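Local atomic coordinates of nitroreductase family protein (Clostridium novyi, PDB entry 3G14), a protein that probably works as an oxidoreductase of the nitroreductase family, whose members generally use FMN to reduce their substrates, and is found here as a homodimer. Residues I106-I111 against T122-A127; S72-N77 against L148-V153; D168-L173 against G179-E184; L27-D32 against T116-G121; K132-E135 against P140-L143. All coordinates share one frame; numbering follows the deposited sequence. Where two conformers were deposited one is given.

Interaction 1: I106-I111 against T122-A127; sequences IAMEHI and TCWIAA
W124 brings its indole up to helix residues M108 and E109, and nearly everything tight in this contact happens on that one ring. Over one face lies M108, a selenomethionine: its CG stands 3.8 Å from the centroid of the six-membered ring, a CH-pi contact displaced toward the rim, with CG 3.4 Å from W124 CH2. At the edge the ring is met differently. W124 NE1 donates to E109 OE1 at 2.9 Å, with the carboxylate oxygen only 7° out of the indole plane. The carboxylate itself is turned 28° from the ring, and the N-H points at the oxygen nearly along its C-O bond. E109 reaches this edge because its chain folds at chi2 (61°); its OE2 is taken by H110 of the second subunit, so the two oxygens serve two chains. The looser side is that of W124, which stays partly exposed, its side chain about 4 Å from a bound acetate, probably from the crystallisation liquor. Helix 99-117 supplies one side of the contact and the loop toward helix 130-137 the other. The tryptophan also touches A147 of strand 144-151, while I106 of the second subunit packs against it.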
# COMPACT_ATOMS: atom_id res chain seq x y z
N ILE B 106 -2.63 1.24 -0.17
CA ILE B 106 -1.83 1.70 0.99
C ILE B 106 -2.54 1.27 2.25
O ILE B 106 -1.97 0.61 3.13
CB ILE B 106 -1.61 3.26 0.98
CG1 ILE B 106 -0.71 3.72 -0.18
CG2 ILE B 106 -0.93 3.75 2.29
CD1 ILE B 106 -0.63 5.27 -0.35
N ALA B 107 -3.83 1.63 2.37
CA ALA B 107 -4.60 1.37 3.59
C ALA B 107 -4.81 -0.12 3.83
O ALA B 107 -4.69 -0.61 4.97
CB ALA B 107 -5.98 2.14 3.58
N MSE B 108 -5.11 -0.85 2.76
CA MSE B 108 -5.23 -2.30 2.86
C MSE B 108 -3.90 -2.97 3.28
O MSE B 108 -3.93 -3.97 4.00
CB MSE B 108 -5.73 -2.89 1.52
CG MSE B 108 -6.06 -4.36 1.62
SE MSE B 108 -7.45 -4.82 3.01
CE MSE B 108 -8.62 -5.64 1.61
N GLU B 109 -2.74 -2.44 2.88
CA GLU B 109 -1.48 -3.03 3.36
C GLU B 109 -1.29 -2.74 4.87
O GLU B 109 -0.64 -3.54 5.58
CB GLU B 109 -0.27 -2.57 2.53
CG GLU B 109 1.05 -3.28 2.85
CD GLU B 109 1.03 -4.79 2.62
OE1 GLU B 109 -0.06 -5.30 2.20
OE2 GLU B 109 2.07 -5.44 2.88
N HIS B 110 -1.82 -1.61 5.36
CA HIS B 110 -1.84 -1.35 6.80
C HIS B 110 -2.70 -2.41 7.53
O HIS B 110 -2.33 -2.89 8.61
CB HIS B 110 -2.29 0.10 7.14
CG HIS B 110 -1.24 1.15 6.90
ND1 HIS B 110 -1.07 2.24 7.73
CD2 HIS B 110 -0.35 1.30 5.90
CE1 HIS B 110 -0.07 2.99 7.27
NE2 HIS B 110 0.37 2.45 6.15
N ILE B 111 -3.84 -2.78 6.92
CA ILE B 111 -4.72 -3.86 7.46
C ILE B 111 -3.92 -5.15 7.55
O ILE B 111 -3.84 -5.80 8.62
CB ILE B 111 -5.94 -4.14 6.54
CG1 ILE B 111 -6.85 -2.91 6.42
CG2 ILE B 111 -6.74 -5.37 7.05
CD1 ILE B 111 -7.63 -2.58 7.66
N THR B 122 -3.57 -13.18 6.83
CA THR B 122 -4.36 -12.56 5.77
C THR B 122 -3.92 -13.12 4.42
O THR B 122 -2.94 -13.87 4.32
CB THR B 122 -4.13 -11.02 5.73
OG1 THR B 122 -2.72 -10.78 5.78
CG2 THR B 122 -4.82 -10.32 6.89
N CYS B 123 -4.66 -12.77 3.39
CA CYS B 123 -4.28 -13.14 2.04
C CYS B 123 -4.90 -12.16 1.09
O CYS B 123 -6.11 -12.04 1.03
CB CYS B 123 -4.75 -14.57 1.73
SG CYS B 123 -4.16 -15.17 0.13
N TRP B 124 -4.07 -11.40 0.36
CA TRP B 124 -4.61 -10.46 -0.65
C TRP B 124 -5.41 -11.16 -1.71
O TRP B 124 -4.92 -12.07 -2.37
CB TRP B 124 -3.49 -9.68 -1.31
CG TRP B 124 -3.02 -8.47 -0.61
CD1 TRP B 124 -2.04 -8.39 0.34
CD2 TRP B 124 -3.41 -7.12 -0.90
NE1 TRP B 124 -1.83 -7.08 0.72
CE2 TRP B 124 -2.67 -6.28 -0.01
CE3 TRP B 124 -4.33 -6.55 -1.76
CZ2 TRP B 124 -2.82 -4.89 -0.00
CZ3 TRP B 124 -4.46 -5.14 -1.77
CH2 TRP B 124 -3.71 -4.34 -0.89
N ILE B 125 -6.65 -10.76 -1.91
CA ILE B 125 -7.47 -11.29 -3.03
C ILE B 125 -8.05 -10.13 -3.84
O ILE B 125 -8.83 -9.32 -3.31
CB ILE B 125 -8.63 -12.20 -2.49
CG1 ILE B 125 -8.08 -13.37 -1.65
CG2 ILE B 125 -9.59 -12.64 -3.66
CD1 ILE B 125 -9.11 -14.04 -0.70
N ALA B 126 -7.71 -10.07 -5.14
CA ALA B 126 -8.08 -8.96 -6.00
C ALA B 126 -8.92 -9.40 -7.21
O ALA B 126 -9.47 -8.54 -7.90
CB ALA B 126 -6.85 -8.25 -6.50
N ALA B 127 -8.98 -10.71 -7.46
CA ALA B 127 -9.68 -11.27 -8.66
C ALA B 127 -11.02 -11.89 -8.29
O ALA B 127 -11.08 -12.94 -7.65
CB ALA B 127 -8.81 -12.32 -9.35

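Interaction 2: S72-N77 against L148-V153; sequences SEAVLN and LTPLGV
A74 and V75, neighbours on one turn of helix 70-77, meet P150 and L148, two residues apart on strand 144-151 and both directed at the helix. The axes of helix 72-77 and strand 148-151 make an angle of 49° and come within 7.7 Å at closest approach. The pyrrolidine ring of P150 packs against A74. The methyl of A74 meets it at one corner, CB to P150 CG 3.9 Å, while the neighbouring ring carbon sits by the helix backbone, P150 CB being 3.7 Å from A74 O. Two neighbouring ring carbons of P150 thus meet the methyl and the carbonyl oxygen of A74, and the CA atoms of V75 and P150 come within 5.2 Å.

The side chains of V75 and L148 lie roughly perpendicular and touch through one branch each, V75 CG2 to L148 CD1 at 3.9 Å. The valine does so with the methyl set beside its own backbone N, its other methyl CG1 lying opposite that N (chi1 168°). I60 of helix 54-63 and T81 of strand 80-86 touch both V75 and L148.

T149 and L151 point away, and T149 OG1 donates to P150 O at 2.7 Å while accepting from C123 N. No hydrogen bond joins helix to strand: A74 O is taken by S78 OG, and P150, being proline, has no N-H to offer. Cohesion across these two segments probably rests on burial of four apolar side chains.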
# COMPACT_ATOMS: atom_id res chain seq x y z
N SER B 72 -10.94 -19.03 -2.18
CA SER B 72 -12.36 -19.22 -1.87
C SER B 72 -12.45 -19.94 -0.54
O SER B 72 -13.21 -19.52 0.33
CB SER B 72 -13.05 -20.04 -2.95
OG SER B 72 -13.26 -19.26 -4.11
N GLU B 73 -11.63 -20.98 -0.36
CA GLU B 73 -11.67 -21.77 0.89
C GLU B 73 -11.18 -20.97 2.09
O GLU B 73 -11.75 -21.13 3.18
CB GLU B 73 -10.89 -23.07 0.75
CG GLU B 73 -11.54 -23.97 -0.27
CD GLU B 73 -10.72 -25.13 -0.68
OE1 GLU B 73 -9.67 -25.39 -0.05
OE2 GLU B 73 -11.18 -25.82 -1.63
N ALA B 74 -10.20 -20.06 1.88
CA ALA B 74 -9.69 -19.20 2.96
C ALA B 74 -10.84 -18.29 3.49
O ALA B 74 -11.03 -18.11 4.70
CB ALA B 74 -8.50 -18.33 2.47
N VAL B 75 -11.65 -17.78 2.58
CA VAL B 75 -12.81 -16.97 2.94
C VAL B 75 -13.88 -17.81 3.65
O VAL B 75 -14.50 -17.36 4.61
CB VAL B 75 -13.43 -16.25 1.69
CG1 VAL B 75 -14.82 -15.65 2.06
CG2 VAL B 75 -12.46 -15.11 1.14
N LEU B 76 -14.10 -19.05 3.19
CA LEU B 76 -15.09 -19.92 3.83
C LEU B 76 -14.67 -20.27 5.25
O LEU B 76 -15.51 -20.36 6.16
CB LEU B 76 -15.32 -21.20 3.05
CG LEU B 76 -16.01 -21.11 1.68
CD1 LEU B 76 -15.92 -22.50 0.98
CD2 LEU B 76 -17.45 -20.65 1.84
N ASN B 77 -13.40 -20.53 5.41
CA ASN B 77 -12.88 -21.23 6.59
C ASN B 77 -12.22 -20.34 7.61
O ASN B 77 -11.65 -20.84 8.55
CB ASN B 77 -11.93 -22.35 6.15
CG ASN B 77 -12.64 -23.40 5.29
OD1 ASN B 77 -13.83 -23.65 5.48
ND2 ASN B 77 -11.91 -24.02 4.37
N LEU B 148 -10.00 -7.76 -1.02
CA LEU B 148 -10.53 -8.34 0.20
C LEU B 148 -9.50 -9.32 0.77
O LEU B 148 -8.60 -9.78 0.07
CB LEU B 148 -11.90 -8.99 -0.08
CG LEU B 148 -12.00 -10.16 -1.07
CD1 LEU B 148 -11.82 -11.52 -0.37
CD2 LEU B 148 -13.33 -10.10 -1.81
N THR B 149 -9.64 -9.65 2.04
CA THR B 149 -8.79 -10.65 2.67
C THR B 149 -9.52 -11.40 3.77
O THR B 149 -10.28 -10.78 4.58
CB THR B 149 -7.52 -9.97 3.27
OG1 THR B 149 -6.73 -10.93 4.01
CG2 THR B 149 -7.91 -8.84 4.19
N PRO B 150 -9.27 -12.72 3.87
CA PRO B 150 -9.67 -13.41 5.10
C PRO B 150 -8.84 -12.86 6.28
O PRO B 150 -7.78 -12.29 6.09
CB PRO B 150 -9.26 -14.86 4.85
CG PRO B 150 -8.12 -14.73 3.82
CD PRO B 150 -8.54 -13.63 2.94
N LEU B 151 -9.35 -13.07 7.47
CA LEU B 151 -8.64 -12.67 8.71
C LEU B 151 -8.87 -13.81 9.69
O LEU B 151 -10.02 -14.17 9.96
CB LEU B 151 -9.22 -11.37 9.25
CG LEU B 151 -8.41 -10.81 10.43
CD1 LEU B 151 -7.11 -10.26 9.86
CD2 LEU B 151 -9.22 -9.74 11.18
N GLY B 152 -7.79 -14.39 10.21
CA GLY B 152 -7.92 -15.48 11.18
C GLY B 152 -6.58 -15.83 11.81
O GLY B 152 -5.52 -15.41 11.36
N VAL B 153 -6.63 -16.64 12.84
CA VAL B 153 -5.41 -17.25 13.32
C VAL B 153 -4.94 -18.32 12.32
O VAL B 153 -5.70 -19.22 11.99
CB VAL B 153 -5.63 -17.89 14.68
CG1 VAL B 153 -4.33 -18.51 15.15
CG2 VAL B 153 -6.18 -16.85 15.64

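Interaction 3: D168-L173 against G179-E184; sequences DMDEYL and GTSFME
S181 OG donates at 2.5 Å to D170 OD1, which receives it on its syn lone pair, the one on the side of the other carboxylate oxygen. A water meets that same oxygen at 2.6 Å from D170 OD1, and also lies 2.7 Å from L173 O; it has more acceptors in reach than protons once its wider surroundings are counted, so neither donation is certain. In return it accepts from M183 N at 2.9 Å. Directly between the backbones, F182 N gives a nearly straight bond to L173 O, 3.0 Å with an N-H...O angle of 174°, although the donor stands 32° off the carbonyl plane. Beside it, L173 and F182 run the same way, L173 CG against F182 CB at 3.6 Å. At the far end two selenomethionines meet crosswise, with M169 CG 3.4 Å from M183 SE.

Short turns prepare these groups. The chain at 169-171 makes a 3-10 turn, opened by an Asx turn in which D170 N bonds to D168 OD1. Facing it, S181 OG accepts from E184 N at 3.1 Å, an ST motif, so this hydroxyl is bonded at both its donor and acceptor sides. D170 CG lies opposite its backbone N (chi1 180°), which carries the carboxylate across to the serine.

Further out, L173 opens strand 173-175, an outermost strand of the four-stranded sheet in this chain, and the chain then returns to 179-184. L173 and F182 rest on V50 of strand 46-51, and helix 24-35 covers them through L28 and L27, with M169 packed on L28 and I31.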
# COMPACT_ATOMS: atom_id res chain seq x y z
N ASP B 168 -13.02 9.54 12.45
CA ASP B 168 -13.77 8.63 13.30
C ASP B 168 -13.94 7.33 12.54
O ASP B 168 -14.70 7.31 11.57
CB ASP B 168 -15.15 9.19 13.65
CG ASP B 168 -15.94 8.26 14.55
OD1 ASP B 168 -15.39 7.20 14.98
OD2 ASP B 168 -17.11 8.60 14.83
N MSE B 169 -13.26 6.25 12.96
CA MSE B 169 -13.31 4.97 12.22
C MSE B 169 -14.74 4.47 12.08
O MSE B 169 -15.02 3.73 11.16
CB MSE B 169 -12.44 3.86 12.85
CG MSE B 169 -13.12 2.99 13.91
SE MSE B 169 -11.94 1.55 14.59
CE MSE B 169 -10.40 2.41 13.97
N ASP B 170 -15.64 4.88 12.98
CA ASP B 170 -17.03 4.46 12.87
C ASP B 170 -17.65 4.84 11.52
O ASP B 170 -18.44 4.06 10.99
CB ASP B 170 -17.85 4.98 14.05
CG ASP B 170 -19.30 4.57 13.98
OD1 ASP B 170 -19.59 3.36 13.95
OD2 ASP B 170 -20.14 5.48 13.94
N GLU B 171 -17.24 5.97 10.95
CA GLU B 171 -17.71 6.39 9.60
C GLU B 171 -17.14 5.52 8.44
O GLU B 171 -17.55 5.67 7.29
CB GLU B 171 -17.29 7.83 9.30
N TYR B 172 -16.18 4.66 8.75
CA TYR B 172 -15.40 3.98 7.71
C TYR B 172 -15.39 2.46 7.85
O TYR B 172 -14.67 1.80 7.13
CB TYR B 172 -13.96 4.50 7.70
CG TYR B 172 -13.84 5.97 7.38
CD1 TYR B 172 -13.75 6.41 6.06
CD2 TYR B 172 -13.81 6.92 8.41
CE1 TYR B 172 -13.64 7.78 5.76
CE2 TYR B 172 -13.69 8.29 8.12
CZ TYR B 172 -13.62 8.71 6.79
OH TYR B 172 -13.52 10.05 6.50
N LEU B 173 -16.20 1.94 8.77
CA LEU B 173 -16.23 0.52 9.11
C LEU B 173 -17.67 0.01 9.26
O LEU B 173 -18.43 0.46 10.13
CB LEU B 173 -15.49 0.28 10.39
CG LEU B 173 -15.22 -1.17 10.80
CD1 LEU B 173 -14.23 -1.81 9.87
CD2 LEU B 173 -14.69 -1.06 12.25
N GLY B 179 -23.04 0.53 4.75
CA GLY B 179 -23.86 1.51 5.48
C GLY B 179 -24.25 1.12 6.90
O GLY B 179 -24.72 1.97 7.66
N THR B 180 -24.12 -0.16 7.25
CA THR B 180 -24.42 -0.62 8.61
C THR B 180 -23.14 -0.55 9.48
O THR B 180 -22.19 -1.30 9.28
CB THR B 180 -24.98 -2.06 8.61
OG1 THR B 180 -26.20 -2.09 7.83
CG2 THR B 180 -25.27 -2.55 10.04
N SER B 181 -23.16 0.37 10.43
CA SER B 181 -22.06 0.61 11.35
C SER B 181 -21.60 -0.63 12.13
O SER B 181 -22.39 -1.28 12.82
CB SER B 181 -22.49 1.67 12.36
OG SER B 181 -21.51 1.87 13.35
N PHE B 182 -20.31 -0.94 12.03
CA PHE B 182 -19.73 -2.03 12.82
C PHE B 182 -19.82 -1.66 14.31
O PHE B 182 -20.29 -2.45 15.14
CB PHE B 182 -18.25 -2.27 12.46
CG PHE B 182 -17.62 -3.36 13.28
CD1 PHE B 182 -17.69 -4.69 12.87
CD2 PHE B 182 -16.97 -3.06 14.48
CE1 PHE B 182 -17.12 -5.70 13.63
CE2 PHE B 182 -16.40 -4.07 15.26
CZ PHE B 182 -16.48 -5.39 14.84
N MSE B 183 -19.32 -0.49 14.64
CA MSE B 183 -19.13 -0.17 16.06
C MSE B 183 -20.42 0.12 16.80
O MSE B 183 -20.46 -0.04 18.01
CB MSE B 183 -18.15 0.97 16.26
CG MSE B 183 -16.65 0.62 16.02
SE MSE B 183 -15.79 2.28 15.91
CE MSE B 183 -15.77 2.63 17.85
N GLU B 184 -21.46 0.53 16.09
CA GLU B 184 -22.73 0.84 16.74
C GLU B 184 -23.65 -0.36 16.78
O GLU B 184 -24.71 -0.30 17.38
CB GLU B 184 -23.44 1.98 16.01
CG GLU B 184 -22.65 3.28 15.93
CD GLU B 184 -23.35 4.29 15.05
OE1 GLU B 184 -24.58 4.43 15.19
OE2 GLU B 184 -22.69 4.93 14.20
O HOH W 1 -18.38 1.45 12.67

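Interaction 4: L27-D32 against T116-G121; sequences LLKIID and TDEGYG. With ACT (acetate ion), chain G.
K29 NZ is gripped by two carboxylates, that of E118 across the contact and that of a bound acetate. The acetate bond is the shorter, K29 NZ to acetate OXT 2.8 Å; the salt bridge to E118 OE1 is a weak hydrogen bond at 3.3 Å. The lysine chain lies athwart that of the glutamate, and it bends at chi3 (-87°) to turn its ammonium toward both anions. The acetate, probably from the crystallisation liquor, also sits 2.7 Å from E118 OE2 with its OXT and 2.8 Å from D117 OD2 with its other oxygen, O. Oxygens this close suggest that the acid groups probably hold a proton between them, and the lysine would probably ease the remaining charge.

Next to the polar group the contact is apolar. I30 and E118 run antiparallel alongside each other, I30 CG1 lying 3.8 Å from E118 CG, so the aliphatic part of E118 packs on I30 while its carboxylate faces K29. The bend of E118 at chi2 (-59°) turns the carboxylate back toward K29. I30 CD1 then reaches the edge of the Y120 ring, near its plane, 4.0 Å from CD2; the phenol OH of Y120 is held by D23 N.

From the second subunit, Y5 packs on K29 and F4 on D117, placing the contact beside the dimer interface. Helix 24-35 thus lies against the C-terminal end of helix 99-117, which finishes in a Schellman motif: G119, with positive phi, returns its N-H to T116 O at 3.1 Å as the chain leaves for the loop through Y120.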
# COMPACT_ATOMS: atom_id res chain seq x y z
N LEU B 27 -9.02 -6.33 16.28
CA LEU B 27 -9.62 -5.84 15.03
C LEU B 27 -9.69 -4.31 14.96
O LEU B 27 -9.37 -3.70 13.92
CB LEU B 27 -11.04 -6.37 14.88
CG LEU B 27 -11.80 -5.95 13.61
CD1 LEU B 27 -11.07 -6.39 12.32
CD2 LEU B 27 -13.20 -6.48 13.67
N LEU B 28 -10.13 -3.67 16.04
CA LEU B 28 -10.26 -2.24 15.94
C LEU B 28 -8.88 -1.55 15.86
O LEU B 28 -8.77 -0.51 15.23
CB LEU B 28 -11.17 -1.68 17.02
CG LEU B 28 -12.64 -2.16 16.93
CD1 LEU B 28 -13.40 -1.66 18.14
CD2 LEU B 28 -13.35 -1.72 15.64
N LYS B 29 -7.85 -2.15 16.46
CA LYS B 29 -6.45 -1.65 16.32
C LYS B 29 -5.94 -1.78 14.87
O LYS B 29 -5.32 -0.87 14.35
CB LYS B 29 -5.48 -2.37 17.27
CG LYS B 29 -5.57 -1.91 18.72
CD LYS B 29 -4.37 -2.44 19.57
CE LYS B 29 -4.65 -3.83 20.15
NZ LYS B 29 -3.42 -4.54 20.66
N ILE B 30 -6.25 -2.90 14.21
CA ILE B 30 -5.94 -3.09 12.78
C ILE B 30 -6.62 -1.98 11.93
O ILE B 30 -5.98 -1.34 11.07
CB ILE B 30 -6.37 -4.52 12.35
CG1 ILE B 30 -5.53 -5.56 13.14
CG2 ILE B 30 -6.23 -4.73 10.84
CD1 ILE B 30 -6.12 -6.98 13.11
N ILE B 31 -7.91 -1.74 12.18
CA ILE B 31 -8.60 -0.70 11.43
C ILE B 31 -7.99 0.69 11.70
O ILE B 31 -7.85 1.52 10.80
CB ILE B 31 -10.14 -0.71 11.66
CG1 ILE B 31 -10.76 -2.08 11.31
CG2 ILE B 31 -10.80 0.39 10.78
CD1 ILE B 31 -10.53 -2.60 9.85
N ASP B 32 -7.66 0.97 12.96
CA ASP B 32 -6.96 2.19 13.32
C ASP B 32 -5.65 2.38 12.55
O ASP B 32 -5.36 3.47 12.08
CB ASP B 32 -6.67 2.21 14.82
CG ASP B 32 -6.05 3.51 15.25
OD1 ASP B 32 -6.73 4.56 15.16
OD2 ASP B 32 -4.89 3.47 15.66
N THR B 116 -0.92 -9.13 10.85
CA THR B 116 0.28 -9.88 11.17
C THR B 116 0.81 -9.54 12.57
O THR B 116 1.10 -10.43 13.38
CB THR B 116 1.39 -9.62 10.14
OG1 THR B 116 0.88 -9.86 8.81
CG2 THR B 116 2.61 -10.49 10.44
N ASP B 117 0.93 -8.24 12.84
CA ASP B 117 1.29 -7.71 14.18
C ASP B 117 0.42 -8.24 15.31
O ASP B 117 0.92 -8.44 16.43
CB ASP B 117 1.26 -6.17 14.11
CG ASP B 117 1.57 -5.50 15.41
OD1 ASP B 117 2.69 -5.65 15.90
OD2 ASP B 117 0.68 -4.81 15.94
N GLU B 118 -0.87 -8.42 15.06
CA GLU B 118 -1.85 -8.89 16.06
C GLU B 118 -1.98 -10.42 16.10
O GLU B 118 -2.78 -10.96 16.87
CB GLU B 118 -3.22 -8.24 15.84
CG GLU B 118 -3.27 -6.70 15.93
CD GLU B 118 -2.81 -6.11 17.24
OE1 GLU B 118 -2.88 -6.81 18.26
OE2 GLU B 118 -2.42 -4.92 17.24
N GLY B 119 -1.19 -11.12 15.28
CA GLY B 119 -1.12 -12.57 15.32
C GLY B 119 -2.13 -13.25 14.43
O GLY B 119 -2.48 -14.42 14.64
N TYR B 120 -2.59 -12.50 13.42
CA TYR B 120 -3.57 -12.97 12.46
C TYR B 120 -2.98 -13.08 11.05
O TYR B 120 -2.18 -12.26 10.63
CB TYR B 120 -4.80 -12.04 12.44
CG TYR B 120 -5.57 -11.98 13.75
CD1 TYR B 120 -5.96 -13.15 14.40
CD2 TYR B 120 -5.92 -10.76 14.31
CE1 TYR B 120 -6.67 -13.09 15.61
CE2 TYR B 120 -6.62 -10.68 15.51
CZ TYR B 120 -6.99 -11.85 16.16
OH TYR B 120 -7.69 -11.77 17.34
N GLY B 121 -3.41 -14.11 10.34
CA GLY B 121 -3.11 -14.30 8.93
C GLY B 121 -4.08 -13.53 8.02
O GLY B 121 -5.22 -13.27 8.37
C ACT G . 0.12 -3.53 19.45
O ACT G . 0.88 -4.05 18.61
OXT ACT G . -1.07 -3.86 19.36
CH3 ACT G . 0.59 -2.56 20.50

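Interaction 5: K132-E135 against P140-L143; sequences KIKE and PDNL
K134 reaches from helix 130-137 into the turn P140-L143, its CB already directed at it. From CG outward the chain is fully extended, the torsions chi2 to chi4 all lying near 180°, which carries the ammonium well away from the helix. CD is the first atom to meet the turn closely, passing D141 OD1 at 3.3 Å. CE lies 2.9 Å from L143 O and 4.1 Å from P140 O. At the tip, NZ finds three oxygens. D141 OD1 forms a salt bridge with K134 NZ at 2.9 Å, approached from the anti side of the carboxylate and 23° out of its plane. The main chain of the same residue adds a second bond, K134 NZ to D141 O at 3.0 Å, with the donor 42° above the carbonyl plane. L143 O is as near, 2.9 Å from K134 NZ, but that bond is weak, the oxygen standing about as close to CE as to NZ.

The turn is of type I, closed by L143 N to P140 O at 3.1 Å, and the lysine therefore ties together its second and fourth residues. D141 is exposed, its side chain about 4 Å from a bound acetate, probably from the crystallisation liquor. W178 packs on P140 and L143. Beyond the turn the chain enters strand 144-151, where V145 touches K134 and L148 touches I133, so helix 130-137 packs against the strand that follows it.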
# COMPACT_ATOMS: atom_id res chain seq x y z
N LYS B 132 -21.03 -9.47 -8.29
CA LYS B 132 -21.55 -10.43 -7.35
C LYS B 132 -21.22 -10.02 -5.93
O LYS B 132 -22.06 -10.20 -5.04
CB LYS B 132 -21.10 -11.87 -7.66
CG LYS B 132 -21.91 -12.49 -8.81
CD LYS B 132 -23.33 -12.87 -8.34
CE LYS B 132 -24.40 -12.75 -9.44
NZ LYS B 132 -25.78 -13.10 -8.91
N ILE B 133 -20.03 -9.48 -5.70
CA ILE B 133 -19.70 -9.02 -4.34
C ILE B 133 -20.54 -7.78 -3.97
O ILE B 133 -21.05 -7.66 -2.85
CB ILE B 133 -18.19 -8.78 -4.13
CG1 ILE B 133 -17.46 -10.14 -4.21
CG2 ILE B 133 -17.96 -8.05 -2.74
CD1 ILE B 133 -15.95 -10.08 -4.09
N LYS B 134 -20.76 -6.88 -4.93
CA LYS B 134 -21.61 -5.73 -4.66
C LYS B 134 -23.03 -6.13 -4.33
O LYS B 134 -23.65 -5.54 -3.45
CB LYS B 134 -21.64 -4.79 -5.85
CG LYS B 134 -20.33 -4.04 -6.07
CD LYS B 134 -20.48 -3.28 -7.37
CE LYS B 134 -19.39 -2.26 -7.59
NZ LYS B 134 -19.51 -1.64 -8.95
N GLU B 135 -23.56 -7.12 -5.05
CA GLU B 135 -24.89 -7.64 -4.76
C GLU B 135 -24.97 -8.30 -3.37
O GLU B 135 -25.95 -8.11 -2.65
CB GLU B 135 -25.34 -8.61 -5.87
CG GLU B 135 -25.58 -7.90 -7.20
CD GLU B 135 -25.76 -8.84 -8.40
OE1 GLU B 135 -25.86 -10.06 -8.21
OE2 GLU B 135 -25.81 -8.34 -9.55
N PRO B 140 -23.43 0.18 -3.39
CA PRO B 140 -23.80 0.95 -4.61
C PRO B 140 -22.88 0.68 -5.82
O PRO B 140 -21.66 0.59 -5.67
CB PRO B 140 -23.70 2.42 -4.15
CG PRO B 140 -23.97 2.35 -2.66
CD PRO B 140 -23.37 1.03 -2.19
N ASP B 141 -23.49 0.58 -6.99
CA ASP B 141 -22.77 0.17 -8.20
C ASP B 141 -21.79 1.22 -8.73
O ASP B 141 -20.97 0.90 -9.57
CB ASP B 141 -23.75 -0.23 -9.30
CG ASP B 141 -23.23 -1.34 -10.21
OD1 ASP B 141 -22.16 -1.99 -9.94
OD2 ASP B 141 -23.92 -1.59 -11.22
N ASN B 142 -21.86 2.45 -8.23
CA ASN B 142 -20.87 3.49 -8.58
C ASN B 142 -19.55 3.37 -7.78
O ASN B 142 -18.62 4.12 -8.02
CB ASN B 142 -21.46 4.91 -8.45
CG ASN B 142 -21.88 5.23 -7.00
OD1 ASN B 142 -22.54 4.44 -6.36
ND2 ASN B 142 -21.43 6.35 -6.48
N LEU B 143 -19.48 2.47 -6.82
CA LEU B 143 -18.25 2.25 -6.07
C LEU B 143 -17.50 1.05 -6.63
O LEU B 143 -18.03 0.32 -7.44
CB LEU B 143 -18.59 2.05 -4.60
CG LEU B 143 -19.36 3.23 -3.98
CD1 LEU B 143 -19.81 2.89 -2.56
CD2 LEU B 143 -18.53 4.49 -3.97

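Interactions 1, 2 and 4 form a connected group. The loop of interaction 1 runs beside the strand of interaction 2, with a probable backbone hydrogen bond from I125 N to L148 O, 2.9 Å; a second, G121 N to G152 O at 2.7 Å, joins interactions 2 and 4. Interactions 1 and 4 share helix 99-117, their centres about 12 Å apart. Interaction 3 joins through helix 24-35, where M169 CE meets L28 O at 3.6 Å. Interaction 5 touches interaction 2 through I133 and L148 but lies about 26 Å, centre to centre, from interaction 4, across the chain's centre. In relatives FMN sits at the dimer interface, so interactions 1 and 4, which touch the second subunit, may lie near that region.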